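PDB 4Z8T: AvrRxo1-ORF1 from Xanthomonas oryzae pv. oryzicola, which is a type III effector with a polynucleotide kinase domain, probably acting as a kinase, and is bound by its interactor AvrRxo1-ORF2. Local coordinates for residues Val102-Phe107 with Phe132-Phe137; Phe68-Asn73 with Val155-Leu160; Gly195-Lys200 with Ala312-Tyr317; Asn239-Gly244 with Lys251-Ser256. All coordinates share one frame; numbering follows the deposited sequence.

Interaction 1. Residues Val102-Phe107 with Phe132-Phe137; sequences VNPDVF and FLADRF
The backbone bond from F137 N to L133 O, 2.8 Å long, is one turn of helix 123-141, and the two residues it ties together flank the aromatic ring of F107. The ring lies between two aliphatic groups. L133 CB sits over one face, 3.9 Å from the ring centroid and only 14° off the normal, a CH-pi contact, while V106 CG2 covers the opposite face. At the ring's edge F107 CZ meets F137 CB. With CG anti to its own carbonyl carbon (chi1 -65°), F107 swings towards the helix, and CE2 comes within 3.8 Å of A134 N. The small methyl of A134 lets the loop approach closely: its CB rests 3.7 Å from P104 CA. Further along, V102 CG2 touches F137 CE2 at 4.0 Å. No hydrogen bond crosses this buried interface; within the loop, N103 OD1 accepts from D105 N at 3.0 Å, with the donor well above the carbonyl plane. D105 in turn reaches K108 and, on the AvrRxo1-ORF2 chain, S98. The example is an Asx turn that opens a helical turn, packed by its aromatic residue against a helix of a P-loop kinase-like fold.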
loop_
_atom_site.group_PDB
_atom_site.type_symbol
_atom_site.label_atom_id
_atom_site.label_comp_id
_atom_site.label_asym_id
_atom_site.label_seq_id
_atom_site.Cartn_x
_atom_site.Cartn_y
_atom_site.Cartn_z
ATOM N N VAL A 102 33.769 -10.303 -1.796
ATOM C CA VAL A 102 33.994 -8.957 -1.264
ATOM C C VAL A 102 32.810 -8.514 -0.413
ATOM O O VAL A 102 31.710 -8.302 -0.919
ATOM C CB VAL A 102 34.222 -7.926 -2.370
ATOM C CG1 VAL A 102 34.419 -6.539 -1.762
ATOM C CG2 VAL A 102 35.426 -8.312 -3.201
ATOM N N ASN A 103 33.062 -8.377 0.888
ATOM C CA ASN A 103 32.026 -8.164 1.885
ATOM C C ASN A 103 32.746 -7.950 3.214
ATOM O O ASN A 103 33.442 -8.851 3.668
ATOM C CB ASN A 103 31.167 -9.429 1.966
ATOM C CG ASN A 103 30.036 -9.320 2.963
ATOM O OD1 ASN A 103 29.947 -8.365 3.734
ATOM N ND2 ASN A 103 29.158 -10.319 2.956
ATOM N N PRO A 104 32.578 -6.773 3.841
ATOM C CA PRO A 104 33.245 -6.506 5.129
ATOM C C PRO A 104 32.867 -7.510 6.203
ATOM O O PRO A 104 33.676 -7.843 7.067
ATOM C CB PRO A 104 32.730 -5.117 5.523
ATOM C CG PRO A 104 31.501 -4.897 4.695
ATOM C CD PRO A 104 31.745 -5.638 3.406
ATOM N N ASP A 105 31.640 -8.003 6.154
ATOM C CA ASP A 105 31.201 -8.943 7.172
ATOM C C ASP A 105 32.017 -10.236 7.279
ATOM O O ASP A 105 32.008 -10.876 8.331
ATOM C CB ASP A 105 29.720 -9.267 6.973
ATOM C CG ASP A 105 28.841 -8.050 7.128
ATOM O OD1 ASP A 105 29.218 -7.138 7.893
ATOM O OD2 ASP A 105 27.779 -7.999 6.475
ATOM N N VAL A 106 32.718 -10.624 6.211
ATOM C CA VAL A 106 33.506 -11.859 6.248
ATOM C C VAL A 106 34.699 -11.770 7.199
ATOM O O VAL A 106 35.248 -12.801 7.588
ATOM C CB VAL A 106 34.037 -12.308 4.856
ATOM C CG1 VAL A 106 32.891 -12.485 3.853
ATOM C CG2 VAL A 106 35.094 -11.341 4.339
ATOM N N PHE A 107 35.101 -10.550 7.556
ATOM C CA PHE A 107 36.263 -10.369 8.443
ATOM C C PHE A 107 35.862 -10.213 9.896
ATOM O O PHE A 107 36.727 -10.233 10.784
ATOM C CB PHE A 107 37.088 -9.143 8.041
ATOM C CG PHE A 107 37.730 -9.265 6.683
ATOM C CD1 PHE A 107 38.809 -10.115 6.492
ATOM C CD2 PHE A 107 37.257 -8.528 5.600
ATOM C CE1 PHE A 107 39.412 -10.244 5.254
ATOM C CE2 PHE A 107 37.854 -8.651 4.352
ATOM C CZ PHE A 107 38.939 -9.507 4.179
ATOM N N PHE A 132 37.672 -1.423 6.305
ATOM C CA PHE A 132 39.027 -1.148 5.849
ATOM C C PHE A 132 39.665 -2.376 5.197
ATOM O O PHE A 132 40.276 -2.280 4.128
ATOM C CB PHE A 132 39.871 -0.638 7.016
ATOM C CG PHE A 132 41.333 -0.891 6.863
ATOM C CD1 PHE A 132 42.116 -0.065 6.076
ATOM C CD2 PHE A 132 41.935 -1.948 7.528
ATOM C CE1 PHE A 132 43.473 -0.299 5.939
ATOM C CE2 PHE A 132 43.290 -2.189 7.391
ATOM C CZ PHE A 132 44.059 -1.358 6.596
ATOM N N LEU A 133 39.525 -3.538 5.827
ATOM C CA LEU A 133 40.067 -4.756 5.239
ATOM C C LEU A 133 39.375 -5.111 3.927
ATOM O O LEU A 133 40.025 -5.568 2.994
ATOM C CB LEU A 133 39.978 -5.929 6.216
ATOM C CG LEU A 133 40.931 -5.870 7.405
ATOM C CD1 LEU A 133 40.863 -7.166 8.192
ATOM C CD2 LEU A 133 42.371 -5.595 6.951
ATOM N N ALA A 134 38.060 -4.913 3.855
ATOM C CA ALA A 134 37.335 -5.245 2.633
ATOM C C ALA A 134 37.808 -4.374 1.481
ATOM O O ALA A 134 37.897 -4.832 0.335
ATOM C CB ALA A 134 35.828 -5.093 2.835
ATOM N N ASP A 135 38.118 -3.117 1.784
ATOM C CA ASP A 135 38.553 -2.191 0.746
ATOM C C ASP A 135 39.953 -2.526 0.265
ATOM O O ASP A 135 40.261 -2.413 -0.927
ATOM C CB ASP A 135 38.487 -0.752 1.254
ATOM C CG ASP A 135 37.073 -0.279 1.446
ATOM O OD1 ASP A 135 36.158 -0.868 0.831
ATOM O OD2 ASP A 135 36.871 0.694 2.207
ATOM N N ARG A 136 40.813 -2.944 1.187
ATOM C CA ARG A 136 42.130 -3.400 0.787
ATOM C C ARG A 136 42.019 -4.687 -0.026
ATOM O O ARG A 136 42.730 -4.878 -1.013
ATOM C CB ARG A 136 43.023 -3.598 2.014
ATOM C CG ARG A 136 44.378 -4.151 1.670
ATOM C CD ARG A 136 45.521 -3.391 2.338
ATOM N NE ARG A 136 46.707 -4.238 2.426
ATOM C CZ ARG A 136 47.464 -4.577 1.386
ATOM N NH1 ARG A 136 48.514 -5.363 1.562
ATOM N NH2 ARG A 136 47.174 -4.133 0.169
ATOM N N PHE A 137 41.091 -5.552 0.378
ATOM C CA PHE A 137 40.868 -6.821 -0.304
ATOM C C PHE A 137 40.381 -6.545 -1.733
ATOM O O PHE A 137 40.931 -7.078 -2.701
ATOM C CB PHE A 137 39.866 -7.652 0.516
ATOM C CG PHE A 137 39.447 -8.953 -0.119
ATOM C CD1 PHE A 137 40.372 -9.831 -0.661
ATOM C CD2 PHE A 137 38.108 -9.312 -0.129
ATOM C CE1 PHE A 137 39.963 -11.031 -1.227
ATOM C CE2 PHE A 137 37.692 -10.514 -0.684
ATOM C CZ PHE A 137 38.618 -11.374 -1.230
#

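Interaction 2. Residues Phe68-Asn73 with Val155-Leu160; sequences FALRGN and VVDKRL. With SO4 (sulfate ion), chain C.
Backbone bonds come first: V156 N donates to F68 O at 2.7 Å and L70 N to V156 O at 3.0 Å, both nearly straight, as expected of neighbouring parallel strands. Beyond the paired residues, G72 N still reaches R159 O. Apolar contacts lie on both faces of the sheet, with L70 CD1 against V155 CG1 on one and A69 CB against L160 CD1, 4.0 Å away, on the other. Two arginines supply the side-chain bonds. R71, extended with CG anti to its backbone N (chi1 -177°), sends NE to L160 O at 2.9 Å from above the carbonyl plane, and its NH1 makes a salt bridge with D184. R159 bends at chi3 and lies alongside N73, where NE meets OD1 at 3.0 Å in the plane of the amide carbonyl. Its NH1 holds sulfate O2 at 2.9 Å, and its NH2 bonds T74 and S98 O of the AvrRxo1-ORF2 chain. Two acceptors, L70 O and K158 O, stand just 2.9 Å apart, a pairing that K78 NZ, which bonds both and also G72 O, probably relieves. Such a strand running into a glycine-containing loop, with a lysine folded back on its carbonyls, is consistent with the Walker A P-loop of the Zeta toxin-like kinases.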
loop_
_atom_site.group_PDB
_atom_site.type_symbol
_atom_site.label_atom_id
_atom_site.label_comp_id
_atom_site.label_asym_id
_atom_site.label_seq_id
_atom_site.Cartn_x
_atom_site.Cartn_y
_atom_site.Cartn_z
ATOM N N PHE A 68 30.478 -10.745 -10.301
ATOM C CA PHE A 68 29.163 -11.212 -9.875
ATOM C C PHE A 68 28.711 -10.319 -8.733
ATOM O O PHE A 68 29.370 -10.254 -7.688
ATOM C CB PHE A 68 29.238 -12.656 -9.359
ATOM C CG PHE A 68 29.474 -13.670 -10.435
ATOM C CD1 PHE A 68 30.769 -14.025 -10.794
ATOM C CD2 PHE A 68 28.409 -14.257 -11.096
ATOM C CE1 PHE A 68 30.996 -14.969 -11.789
ATOM C CE2 PHE A 68 28.627 -15.192 -12.094
ATOM C CZ PHE A 68 29.924 -15.547 -12.444
ATOM N N ALA A 69 27.605 -9.610 -8.938
ATOM C CA ALA A 69 27.101 -8.653 -7.961
ATOM C C ALA A 69 25.792 -9.207 -7.406
ATOM O O ALA A 69 24.868 -9.508 -8.157
ATOM C CB ALA A 69 26.874 -7.283 -8.627
ATOM N N LEU A 70 25.728 -9.379 -6.092
ATOM C CA LEU A 70 24.500 -9.821 -5.447
ATOM C C LEU A 70 23.909 -8.639 -4.690
ATOM O O LEU A 70 24.328 -8.323 -3.573
ATOM C CB LEU A 70 24.791 -10.973 -4.478
ATOM C CG LEU A 70 25.662 -12.067 -5.097
ATOM C CD1 LEU A 70 26.042 -13.147 -4.072
ATOM C CD2 LEU A 70 24.929 -12.671 -6.268
ATOM N N ARG A 71 22.954 -7.965 -5.326
ATOM C CA ARG A 71 22.303 -6.793 -4.760
ATOM C C ARG A 71 21.109 -7.208 -3.920
ATOM O O ARG A 71 20.361 -8.104 -4.296
ATOM C CB ARG A 71 21.799 -5.912 -5.907
ATOM C CG ARG A 71 21.158 -4.604 -5.478
ATOM C CD ARG A 71 20.887 -3.680 -6.671
ATOM N NE ARG A 71 20.489 -2.361 -6.199
ATOM C CZ ARG A 71 19.233 -1.965 -6.002
ATOM N NH1 ARG A 71 18.218 -2.788 -6.231
ATOM N NH2 ARG A 71 18.996 -0.744 -5.539
ATOM N N GLY A 72 20.909 -6.535 -2.797
ATOM C CA GLY A 72 19.669 -6.716 -2.063
ATOM C C GLY A 72 19.838 -6.431 -0.597
ATOM O O GLY A 72 20.950 -6.487 -0.068
ATOM N N ASN A 73 18.714 -6.143 0.056
ATOM C CA ASN A 73 18.717 -5.812 1.470
ATOM C C ASN A 73 19.096 -7.004 2.353
ATOM O O ASN A 73 19.140 -8.151 1.916
ATOM C CB ASN A 73 17.329 -5.292 1.870
ATOM C CG ASN A 73 17.339 -4.530 3.177
ATOM O OD1 ASN A 73 18.356 -3.944 3.568
ATOM N ND2 ASN A 73 16.187 -4.524 3.865
ATOM N N VAL A 155 33.379 -11.673 -6.702
ATOM C CA VAL A 155 32.002 -11.618 -6.228
ATOM C C VAL A 155 31.845 -10.489 -5.234
ATOM O O VAL A 155 32.605 -10.401 -4.269
ATOM C CB VAL A 155 31.586 -12.929 -5.527
ATOM C CG1 VAL A 155 30.101 -12.880 -5.151
ATOM C CG2 VAL A 155 31.871 -14.116 -6.404
ATOM N N VAL A 156 30.869 -9.619 -5.473
ATOM C CA VAL A 156 30.600 -8.505 -4.575
ATOM C C VAL A 156 29.259 -8.776 -3.921
ATOM O O VAL A 156 28.228 -8.858 -4.582
ATOM C CB VAL A 156 30.591 -7.153 -5.312
ATOM C CG1 VAL A 156 30.302 -6.003 -4.331
ATOM C CG2 VAL A 156 31.928 -6.926 -5.993
ATOM N N ASP A 157 29.315 -8.963 -2.607
ATOM C CA ASP A 157 28.198 -9.377 -1.802
ATOM C C ASP A 157 27.912 -8.245 -0.815
ATOM O O ASP A 157 28.382 -8.274 0.317
ATOM C CB ASP A 157 28.639 -10.632 -1.045
ATOM C CG ASP A 157 27.542 -11.236 -0.231
ATOM O OD1 ASP A 157 26.367 -10.848 -0.420
ATOM O OD2 ASP A 157 27.860 -12.116 0.595
ATOM N N LYS A 158 27.172 -7.235 -1.269
ATOM C CA LYS A 158 26.896 -6.032 -0.496
ATOM C C LYS A 158 25.480 -5.629 -0.834
ATOM O O LYS A 158 24.908 -6.121 -1.813
ATOM C CB LYS A 158 27.832 -4.891 -0.903
ATOM C CG LYS A 158 29.303 -5.106 -0.588
ATOM C CD LYS A 158 30.081 -3.869 -1.004
ATOM C CE LYS A 158 31.567 -4.048 -0.798
ATOM N NZ LYS A 158 32.248 -2.727 -0.857
ATOM N N ARG A 159 24.913 -4.723 -0.046
ATOM C CA ARG A 159 23.555 -4.274 -0.329
ATOM C C ARG A 159 23.444 -3.631 -1.706
ATOM O O ARG A 159 22.460 -3.857 -2.423
ATOM C CB ARG A 159 23.061 -3.309 0.746
ATOM C CG ARG A 159 21.580 -2.938 0.580
ATOM C CD ARG A 159 21.037 -2.055 1.704
ATOM N NE ARG A 159 21.026 -2.763 2.981
ATOM C CZ ARG A 159 21.963 -2.646 3.914
ATOM N NH1 ARG A 159 23.000 -1.848 3.713
ATOM N NH2 ARG A 159 21.875 -3.347 5.040
ATOM N N LEU A 160 24.458 -2.826 -2.059
ATOM C CA LEU A 160 24.547 -2.151 -3.360
ATOM C C LEU A 160 23.291 -1.345 -3.659
ATOM O O LEU A 160 22.794 -1.357 -4.789
ATOM C CB LEU A 160 24.826 -3.149 -4.492
ATOM C CG LEU A 160 26.100 -3.988 -4.349
ATOM C CD1 LEU A 160 26.155 -5.083 -5.398
ATOM C CD2 LEU A 160 27.345 -3.100 -4.421
HETATM S S SO4 C . 24.367 0.556 1.216
HETATM O O1 SO4 C . 23.921 -0.089 -0.012
HETATM O O2 SO4 C . 23.283 0.626 2.191
HETATM O O3 SO4 C . 24.827 1.917 0.924
HETATM O O4 SO4 C . 25.481 -0.197 1.789
#

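Interaction 3. Residues Gly195-Lys200 with Ala312-Tyr317; sequences GVLQRK and AALEKY. With SO4 (sulfate ion), chain E.
Helices 189-198 and 304-315 meet near their C-terminal ends, with Q198 CA 5.1 Å from A313 CA and no direct hydrogen bond between the segments. A water joins them instead, donating to L197 O at 2.7 Å and to A313 O at 3.1 Å. The methyl of A313 faces the other helix, its CB 3.5 Å from L197 O and 3.6 Å from Q198 CG. L197 divides its two branches: CD1 touches L314 CD2 at 4.1 Å, the side chains crossing at about a right angle, and CD2 meets the Y317 ring at CE2. Here the helix of the P-loop domain is joined to the later helical part of the chain, while R199 turns the other way, its NH1 bonding sulfate O4 at 2.9 Å and its NH2 binding O1 more weakly. Because that anion is also bonded by A75 N, it probably marks a phosphate-like position at the P-loop. On the opposing segment, Y317 OH bonds H329 ND1, and the same imidazole donates through NE2 to R199 O.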
loop_
_atom_site.group_PDB
_atom_site.type_symbol
_atom_site.label_atom_id
_atom_site.label_comp_id
_atom_site.label_asym_id
_atom_site.label_seq_id
_atom_site.Cartn_x
_atom_site.Cartn_y
_atom_site.Cartn_z
ATOM N N GLY A 195 14.084 -12.530 9.300
ATOM C CA GLY A 195 15.332 -13.131 8.871
ATOM C C GLY A 195 16.495 -12.776 9.789
ATOM O O GLY A 195 17.336 -13.616 10.102
ATOM N N VAL A 196 16.550 -11.519 10.213
ATOM C CA VAL A 196 17.594 -11.067 11.117
ATOM C C VAL A 196 17.436 -11.725 12.496
ATOM O O VAL A 196 18.417 -12.177 13.088
ATOM C CB VAL A 196 17.604 -9.544 11.235
ATOM C CG1 VAL A 196 18.523 -9.103 12.379
ATOM C CG2 VAL A 196 18.101 -8.943 9.918
ATOM N N LEU A 197 16.206 -11.784 12.993
ATOM C CA LEU A 197 15.971 -12.406 14.305
ATOM C C LEU A 197 16.321 -13.887 14.321
ATOM O O LEU A 197 16.653 -14.423 15.383
ATOM C CB LEU A 197 14.521 -12.200 14.773
ATOM C CG LEU A 197 14.107 -10.759 15.097
ATOM C CD1 LEU A 197 12.677 -10.714 15.624
ATOM C CD2 LEU A 197 15.053 -10.093 16.111
ATOM N N GLN A 198 16.258 -14.548 13.161
ATOM C CA GLN A 198 16.621 -15.966 13.058
ATOM C C GLN A 198 18.117 -16.215 13.030
ATOM O O GLN A 198 18.563 -17.337 13.293
ATOM C CB GLN A 198 16.017 -16.592 11.800
ATOM C CG GLN A 198 14.529 -16.793 11.895
ATOM C CD GLN A 198 13.927 -17.263 10.595
ATOM O OE1 GLN A 198 13.309 -16.483 9.868
ATOM N NE2 GLN A 198 14.103 -18.543 10.287
ATOM N N ARG A 199 18.896 -15.189 12.698
ATOM C CA ARG A 199 20.344 -15.355 12.656
ATOM C C ARG A 199 20.874 -15.467 14.070
ATOM O O ARG A 199 20.634 -14.596 14.892
ATOM C CB ARG A 199 21.003 -14.173 11.934
ATOM C CG ARG A 199 20.702 -14.173 10.457
ATOM C CD ARG A 199 21.209 -12.913 9.782
ATOM N NE ARG A 199 21.103 -13.049 8.340
ATOM C CZ ARG A 199 21.559 -12.160 7.468
ATOM N NH1 ARG A 199 22.156 -11.062 7.900
ATOM N NH2 ARG A 199 21.414 -12.388 6.168
ATOM N N LYS A 200 21.594 -16.544 14.358
ATOM C CA LYS A 200 22.086 -16.739 15.712
ATOM C C LYS A 200 23.491 -16.151 15.877
ATOM O O LYS A 200 24.293 -16.187 14.945
ATOM C CB LYS A 200 22.010 -18.222 16.082
ATOM C CG LYS A 200 20.579 -18.751 15.966
ATOM C CD LYS A 200 20.425 -20.152 16.538
ATOM C CE LYS A 200 20.739 -21.232 15.510
ATOM N NZ LYS A 200 19.509 -21.731 14.814
ATOM N N ALA A 312 10.442 -19.893 16.586
ATOM C CA ALA A 312 11.327 -19.805 17.741
ATOM C C ALA A 312 12.029 -18.458 17.859
ATOM O O ALA A 312 12.203 -17.932 18.958
ATOM C CB ALA A 312 12.331 -20.927 17.706
ATOM N N ALA A 313 12.444 -17.900 16.724
ATOM C CA ALA A 313 13.115 -16.605 16.741
ATOM C C ALA A 313 12.182 -15.495 17.227
ATOM O O ALA A 313 12.601 -14.612 17.969
ATOM C CB ALA A 313 13.657 -16.284 15.372
ATOM N N LEU A 314 10.928 -15.533 16.781
ATOM C CA LEU A 314 9.948 -14.516 17.142
ATOM C C LEU A 314 9.517 -14.644 18.596
ATOM O O LEU A 314 9.370 -13.642 19.285
ATOM C CB LEU A 314 8.724 -14.595 16.231
ATOM C CG LEU A 314 8.942 -14.180 14.774
ATOM C CD1 LEU A 314 7.743 -14.518 13.903
ATOM C CD2 LEU A 314 9.215 -12.691 14.725
ATOM N N GLU A 315 9.317 -15.874 19.057
ATOM C CA GLU A 315 8.827 -16.090 20.422
ATOM C C GLU A 315 9.804 -15.545 21.461
ATOM O O GLU A 315 9.387 -15.067 22.523
ATOM C CB GLU A 315 8.531 -17.575 20.680
ATOM C CG GLU A 315 7.371 -18.157 19.870
ATOM C CD GLU A 315 5.998 -17.768 20.403
ATOM O OE1 GLU A 315 5.927 -17.050 21.426
ATOM O OE2 GLU A 315 4.984 -18.190 19.800
ATOM N N LYS A 316 11.095 -15.584 21.136
ATOM C CA LYS A 316 12.130 -15.055 22.019
ATOM C C LYS A 316 11.926 -13.570 22.306
ATOM O O LYS A 316 12.339 -13.070 23.354
ATOM C CB LYS A 316 13.524 -15.330 21.437
ATOM C CG LYS A 316 13.825 -16.820 21.323
ATOM C CD LYS A 316 15.210 -17.151 20.763
ATOM C CE LYS A 316 15.389 -18.677 20.664
ATOM N NZ LYS A 316 16.647 -19.097 19.962
ATOM N N TYR A 317 11.259 -12.879 21.380
ATOM C CA TYR A 317 11.015 -11.452 21.507
ATOM C C TYR A 317 9.525 -11.121 21.555
ATOM O O TYR A 317 9.114 -10.007 21.235
ATOM C CB TYR A 317 11.734 -10.699 20.375
ATOM C CG TYR A 317 13.228 -10.918 20.436
ATOM C CD1 TYR A 317 14.010 -10.196 21.329
ATOM C CD2 TYR A 317 13.847 -11.876 19.644
ATOM C CE1 TYR A 317 15.367 -10.401 21.412
ATOM C CE2 TYR A 317 15.215 -12.088 19.723
ATOM C CZ TYR A 317 15.964 -11.342 20.609
ATOM O OH TYR A 317 17.320 -11.548 20.706
HETATM S S SO4 E . 23.194 -9.896 4.361
HETATM O O1 SO4 E . 23.717 -11.263 4.358
HETATM O O2 SO4 E . 21.961 -9.895 3.579
HETATM O O3 SO4 E . 24.185 -9.039 3.706
HETATM O O4 SO4 E . 23.005 -9.407 5.725
HETATM O O HOH W 1 15.657 -14.537 17.871
#

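Interaction 4. Residues Asn239-Gly244 with Lys251-Ser256; sequences NYRLFG and KVMVAS
R241 and M253 run across each other on one face of an antiparallel beta hairpin made of strands 238-245 and 251-258. R241 CB and CG each lie 3.9 Å from the selenium of this selenomethionine, and CD comes 3.7 Å from its CE. The chain then bends at chi3 (-73°) and lifts the guanidinium off the opposing strand. NH1 lies in plane at the edge of the F243 ring and bonds K85 O. M253 is bent too, so that SE stands over the F243 face, 4.3 Å from the ring centroid and 26° off its normal, a Met-aromatic contact, while CE touches CZ. Four backbone bonds hold the ladder: L242 N to A255 O, V254 N to L242 O, and a reciprocal pair between G244 and V252. Between L242 and F243 the register shifts by one residue, a beta bulge in which V254 is the extra member, its CB turned towards the partner strand. On the face away from R241 and M253, L242, with CG anti to its backbone N (chi1 169°), packs beside this residue, CD2 against V254 CG1 at 3.9 Å. Y240 OH and S256 OG find partners outside the hairpin, in D184 and E265. Near the turn, K251 NZ bonds T76 O and T245 OG1, and K251 CD packs 3.4 Å from G244 O.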
loop_
_atom_site.group_PDB
_atom_site.type_symbol
_atom_site.label_atom_id
_atom_site.label_comp_id
_atom_site.label_asym_id
_atom_site.label_seq_id
_atom_site.Cartn_x
_atom_site.Cartn_y
_atom_site.Cartn_z
ATOM N N ASN A 239 24.457 -9.028 -17.531
ATOM C CA ASN A 239 23.062 -9.432 -17.415
ATOM C C ASN A 239 22.514 -9.080 -16.045
ATOM O O ASN A 239 23.270 -8.972 -15.084
ATOM C CB ASN A 239 22.914 -10.927 -17.679
ATOM C CG ASN A 239 23.352 -11.302 -19.081
ATOM O OD1 ASN A 239 22.829 -10.775 -20.063
ATOM N ND2 ASN A 239 24.355 -12.169 -19.179
ATOM N N TYR A 240 21.197 -8.902 -15.986
ATOM C CA TYR A 240 20.487 -8.505 -14.767
ATOM C C TYR A 240 19.278 -9.417 -14.555
ATOM O O TYR A 240 18.495 -9.649 -15.471
ATOM C CB TYR A 240 20.010 -7.049 -14.886
ATOM C CG TYR A 240 19.120 -6.619 -13.742
ATOM C CD1 TYR A 240 17.747 -6.860 -13.779
ATOM C CD2 TYR A 240 19.647 -5.991 -12.621
ATOM C CE1 TYR A 240 16.926 -6.496 -12.734
ATOM C CE2 TYR A 240 18.823 -5.607 -11.562
ATOM C CZ TYR A 240 17.463 -5.871 -11.630
ATOM O OH TYR A 240 16.638 -5.491 -10.591
ATOM N N ARG A 241 19.107 -9.915 -13.327
ATOM C CA ARG A 241 17.885 -10.637 -12.969
ATOM C C ARG A 241 17.405 -10.140 -11.627
ATOM O O ARG A 241 18.213 -9.938 -10.711
ATOM C CB ARG A 241 18.146 -12.144 -12.875
ATOM C CG ARG A 241 18.285 -12.826 -14.226
ATOM C CD ARG A 241 18.657 -14.298 -14.047
ATOM N NE ARG A 241 20.056 -14.425 -13.622
ATOM C CZ ARG A 241 20.541 -15.486 -12.987
ATOM N NH1 ARG A 241 19.735 -16.501 -12.698
ATOM N NH2 ARG A 241 21.816 -15.516 -12.630
ATOM N N LEU A 242 16.097 -9.948 -11.513
ATOM C CA LEU A 242 15.475 -9.488 -10.278
ATOM C C LEU A 242 14.566 -10.579 -9.767
ATOM O O LEU A 242 13.686 -11.030 -10.479
ATOM C CB LEU A 242 14.604 -8.263 -10.557
ATOM C CG LEU A 242 13.678 -7.806 -9.414
ATOM C CD1 LEU A 242 14.452 -7.430 -8.141
ATOM C CD2 LEU A 242 12.880 -6.606 -9.924
ATOM N N PHE A 243 14.766 -10.986 -8.516
ATOM C CA PHE A 243 13.911 -12.016 -7.921
ATOM C C PHE A 243 13.178 -11.388 -6.771
ATOM O O PHE A 243 13.785 -10.683 -5.981
ATOM C CB PHE A 243 14.749 -13.190 -7.397
ATOM C CG PHE A 243 15.444 -13.964 -8.479
ATOM C CD1 PHE A 243 14.798 -14.989 -9.150
ATOM C CD2 PHE A 243 16.743 -13.637 -8.853
ATOM C CE1 PHE A 243 15.453 -15.697 -10.168
ATOM C CE2 PHE A 243 17.394 -14.345 -9.863
ATOM C CZ PHE A 243 16.755 -15.358 -10.517
ATOM N N GLY A 244 11.876 -11.637 -6.689
ATOM C CA GLY A 244 11.061 -11.103 -5.617
ATOM C C GLY A 244 10.418 -12.253 -4.878
ATOM O O GLY A 244 10.579 -13.408 -5.273
ATOM N N LYS A 251 10.898 -17.490 -3.916
ATOM C CA LYS A 251 11.454 -16.495 -4.826
ATOM C C LYS A 251 11.011 -16.774 -6.248
ATOM O O LYS A 251 11.015 -17.927 -6.703
ATOM C CB LYS A 251 12.977 -16.515 -4.745
ATOM C CG LYS A 251 13.527 -15.959 -3.432
ATOM C CD LYS A 251 13.188 -14.481 -3.307
ATOM C CE LYS A 251 13.968 -13.825 -2.189
ATOM N NZ LYS A 251 13.428 -14.190 -0.835
ATOM N N VAL A 252 10.655 -15.714 -6.968
ATOM C CA VAL A 252 10.237 -15.856 -8.354
ATOM C C VAL A 252 10.914 -14.767 -9.166
ATOM O O VAL A 252 11.230 -13.702 -8.633
ATOM C CB VAL A 252 8.712 -15.743 -8.511
ATOM C CG1 VAL A 252 8.008 -16.889 -7.792
ATOM C CG2 VAL A 252 8.237 -14.434 -7.942
HETATM N N MSE A 253 11.134 -15.044 -10.442
HETATM C CA MSE A 253 11.712 -14.050 -11.340
HETATM C C MSE A 253 10.696 -12.957 -11.598
HETATM O O MSE A 253 9.517 -13.229 -11.875
HETATM C CB MSE A 253 12.090 -14.697 -12.664
HETATM C CG MSE A 253 12.627 -13.723 -13.653
HETATM SE SE MSE A 253 14.530 -13.534 -13.375
HETATM C CE MSE A 253 15.158 -15.368 -13.804
ATOM N N VAL A 254 11.149 -11.709 -11.527
ATOM C CA VAL A 254 10.237 -10.581 -11.649
ATOM C C VAL A 254 10.542 -9.751 -12.898
ATOM O O VAL A 254 9.633 -9.378 -13.633
ATOM C CB VAL A 254 10.301 -9.703 -10.393
ATOM C CG1 VAL A 254 9.503 -8.399 -10.602
ATOM C CG2 VAL A 254 9.722 -10.462 -9.210
ATOM N N ALA A 255 11.817 -9.455 -13.124
ATOM C CA ALA A 255 12.219 -8.727 -14.337
ATOM C C ALA A 255 13.636 -9.147 -14.685
ATOM O O ALA A 255 14.370 -9.625 -13.829
ATOM C CB ALA A 255 12.144 -7.203 -14.123
ATOM N N SER A 256 14.040 -8.942 -15.932
ATOM C CA SER A 256 15.366 -9.384 -16.343
ATOM C C SER A 256 15.885 -8.642 -17.555
ATOM O O SER A 256 15.112 -8.200 -18.409
ATOM C CB SER A 256 15.374 -10.897 -16.629
ATOM O OG SER A 256 14.493 -11.236 -17.697
#

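Touching residues are mostly buried in all four contacts, but interaction 2, whose centre lies about 6 Å from that of the chain, is the most central, and interactions 3 (about 19 Å, centre to centre) and 4 are peripheral. Interactions 2 and 4 share one mixed sheet: the former joins sequence-distant parallel strands, the latter a local antiparallel hairpin. Interaction 1, nested in the loop closed by interaction 2, touches it through probable backbone bonds from V102 to V155 and D157. Interaction 1 relies on apolar packing, the strands on hydrogen-bond ladders; interaction 3 adds a bridging water. Interaction 2 holds G72 of the probable P-loop; A75 N of that loop also bonds the R199 sulfate of interaction 3, and K251 of interaction 4 reaches it too.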